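Local coordinates for protein Amuc_1102 (Akkermansia muciniphila, PDB 7DSZ) that is of unknown function but adopts an immunoglobulin-like fold related to archaeal type IV pilus proteins, and so may be a pilus-related component, at residues 71-76 / 99-104. Residues are numbered along the deposited sequence; the frame is centred on the assembly and turned at random.
Sequences IDALTF and KYVNVP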
loop_
_atom_site.group_PDB
_atom_site.type_symbol
_atom_site.label_atom_id
_atom_site.label_comp_id
_atom_site.label_asym_id
_atom_site.label_seq_id
_atom_site.Cartn_x
_atom_site.Cartn_y
_atom_site.Cartn_z
ATOM N N ILE C 71 7.754 -10.727 -21.043
ATOM C CA ILE C 71 7.689 -9.354 -21.528
ATOM C C ILE C 71 7.657 -8.415 -20.325
ATOM O O ILE C 71 7.293 -8.800 -19.206
ATOM C CB ILE C 71 6.487 -9.087 -22.461
ATOM C CG1 ILE C 71 5.157 -9.301 -21.728
ATOM C CG2 ILE C 71 6.576 -9.965 -23.727
ATOM C CD1 ILE C 71 3.907 -8.957 -22.576
ATOM N N ASP C 72 8.038 -7.158 -20.579
ATOM C CA ASP C 72 8.165 -6.165 -19.511
ATOM C C ASP C 72 6.862 -5.961 -18.756
ATOM O O ASP C 72 6.852 -5.931 -17.519
ATOM C CB ASP C 72 8.614 -4.825 -20.085
ATOM C CG ASP C 72 10.083 -4.784 -20.397
ATOM O OD1 ASP C 72 10.870 -5.459 -19.697
ATOM O OD2 ASP C 72 10.439 -4.047 -21.338
ATOM N N ALA C 73 5.761 -5.739 -19.482
ATOM C CA ALA C 73 4.509 -5.326 -18.848
ATOM C C ALA C 73 3.351 -5.487 -19.818
ATOM O O ALA C 73 3.536 -5.523 -21.033
ATOM C CB ALA C 73 4.557 -3.872 -18.369
ATOM N N LEU C 74 2.145 -5.561 -19.248
ATOM C CA LEU C 74 0.878 -5.486 -19.965
ATOM C C LEU C 74 -0.055 -4.661 -19.106
ATOM O O LEU C 74 -0.096 -4.847 -17.884
ATOM C CB LEU C 74 0.231 -6.862 -20.166
ATOM C CG LEU C 74 0.732 -7.833 -21.207
ATOM C CD1 LEU C 74 -0.109 -9.092 -21.117
ATOM C CD2 LEU C 74 0.601 -7.165 -22.594
ATOM N N THR C 75 -0.827 -3.781 -19.726
ATOM C CA THR C 75 -1.817 -3.006 -18.987
ATOM C C THR C 75 -3.205 -3.570 -19.253
ATOM O O THR C 75 -3.620 -3.695 -20.410
ATOM C CB THR C 75 -1.739 -1.526 -19.365
ATOM O OG1 THR C 75 -0.479 -1.006 -18.929
ATOM C CG2 THR C 75 -2.853 -0.741 -18.687
ATOM N N PHE C 76 -3.901 -3.952 -18.190
ATOM C CA PHE C 76 -5.273 -4.434 -18.276
ATOM C C PHE C 76 -6.204 -3.320 -17.829
ATOM O O PHE C 76 -6.046 -2.795 -16.729
ATOM C CB PHE C 76 -5.485 -5.658 -17.381
ATOM C CG PHE C 76 -5.046 -6.947 -18.003
ATOM C CD1 PHE C 76 -3.707 -7.166 -18.297
ATOM C CD2 PHE C 76 -5.969 -7.939 -18.292
ATOM C CE1 PHE C 76 -3.292 -8.365 -18.869
ATOM C CE2 PHE C 76 -5.561 -9.145 -18.872
ATOM C CZ PHE C 76 -4.209 -9.346 -19.166
ATOM N N LYS C 99 -1.472 -2.636 -14.123
ATOM C CA LYS C 99 -0.275 -2.851 -14.933
ATOM C C LYS C 99 0.478 -4.033 -14.338
ATOM O O LYS C 99 0.936 -3.967 -13.195
ATOM C CB LYS C 99 0.607 -1.604 -14.978
ATOM C CG LYS C 99 1.825 -1.764 -15.898
ATOM C CD LYS C 99 2.637 -0.472 -15.971
ATOM C CE LYS C 99 3.906 -0.652 -16.805
ATOM N NZ LYS C 99 3.920 0.186 -18.052
ATOM N N TYR C 100 0.567 -5.117 -15.097
ATOM C CA TYR C 100 1.311 -6.297 -14.679
ATOM C C TYR C 100 2.723 -6.190 -15.214
ATOM O O TYR C 100 2.928 -5.676 -16.311
ATOM C CB TYR C 100 0.653 -7.571 -15.213
ATOM C CG TYR C 100 -0.646 -7.870 -14.549
ATOM C CD1 TYR C 100 -0.680 -8.391 -13.259
ATOM C CD2 TYR C 100 -1.848 -7.596 -15.190
ATOM C CE1 TYR C 100 -1.884 -8.664 -12.638
ATOM C CE2 TYR C 100 -3.057 -7.872 -14.575
ATOM C CZ TYR C 100 -3.064 -8.397 -13.308
ATOM O OH TYR C 100 -4.256 -8.667 -12.687
ATOM N N VAL C 101 3.697 -6.671 -14.439
ATOM C CA VAL C 101 5.085 -6.658 -14.884
ATOM C C VAL C 101 5.620 -8.079 -14.861
ATOM O O VAL C 101 5.132 -8.940 -14.121
ATOM C CB VAL C 101 5.971 -5.722 -14.030
ATOM C CG1 VAL C 101 5.615 -4.266 -14.308
ATOM C CG2 VAL C 101 5.800 -6.047 -12.552
ATOM N N ASN C 102 6.616 -8.326 -15.716
ATOM C CA ASN C 102 7.199 -9.656 -15.885
ATOM C C ASN C 102 6.120 -10.672 -16.248
ATOM O O ASN C 102 5.836 -11.602 -15.498
ATOM C CB ASN C 102 7.929 -10.120 -14.615
ATOM C CG ASN C 102 9.070 -9.224 -14.222
ATOM O OD1 ASN C 102 9.739 -8.616 -15.061
ATOM N ND2 ASN C 102 9.293 -9.118 -12.913
ATOM N N VAL C 103 5.487 -10.470 -17.395
ATOM C CA VAL C 103 4.398 -11.332 -17.832
ATOM C C VAL C 103 5.021 -12.467 -18.638
ATOM O O VAL C 103 5.707 -12.193 -19.644
ATOM C CB VAL C 103 3.352 -10.560 -18.646
ATOM C CG1 VAL C 103 2.200 -11.480 -19.008
ATOM C CG2 VAL C 103 2.821 -9.378 -17.819
ATOM N N PRO C 104 4.876 -13.717 -18.207
ATOM C CA PRO C 104 5.508 -14.828 -18.922
ATOM C C PRO C 104 4.815 -15.051 -20.252
ATOM O O PRO C 104 3.628 -14.762 -20.408
ATOM C CB PRO C 104 5.297 -16.019 -17.979
ATOM C CG PRO C 104 4.030 -15.709 -17.282
ATOM C CD PRO C 104 4.032 -14.187 -17.092
HETATM O O HOH W 1 9.400 -5.997 -15.554
HETATM O O HOH W 2 2.078 -1.608 -20.016
#
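L74 and Y100 form an antiparallel hydrogen-bonded pair, with L74 N to Y100 O at 3.0 Å and Y100 N to L74 O at 2.9 Å. I71 and V103 repeat this pairing beyond a shared corner at D72 and N102. There N102 N reaches D72 O at 3.0 Å from above the carbonyl plane, and a water bridges D72 O to N102 OD1. N102 takes a left-handed conformation (phi 56°) where its strand turns opposite D72.

On the face carrying I71, L74, Y100 and V103 the edge of Y100 meets the face of F76 in an offset edge-to-face pair, planes at 89° and Y100 CD2 3.6 Å from F76 CD1. Cutting F76 back to an alanine is likely to open a gap at the tyrosine edge and leave the Y100 ring freer to shift. V103 CG1, anti to its own N (chi1 -177°), meets L74 CD1 at 3.9 Å, while V103 CB lies alongside I71 CG1.

On the face of A73, T75, K99 and V101, K99 runs extended past T75, bringing CE within 3.6 Å of A73 CB; a second water joins K99 NZ to T75 OG1.

Both segments belong to the hairpin of strands 70-83 and 91-104, in one sheet of the immunoglobulin-like fold. Strand 134-143 flanks 70-83 and strand 195-196 flanks 91-104, while F58 and V60 of strand 50-63, in the facing sheet, pack on L74 and V103. Y100 OH bonds S112 N and T12 bonds the D72 carboxylate; S119 of the second subunit bonds N102 ND2, and its R122 bonds N102 OD1 and salt-bridges D72.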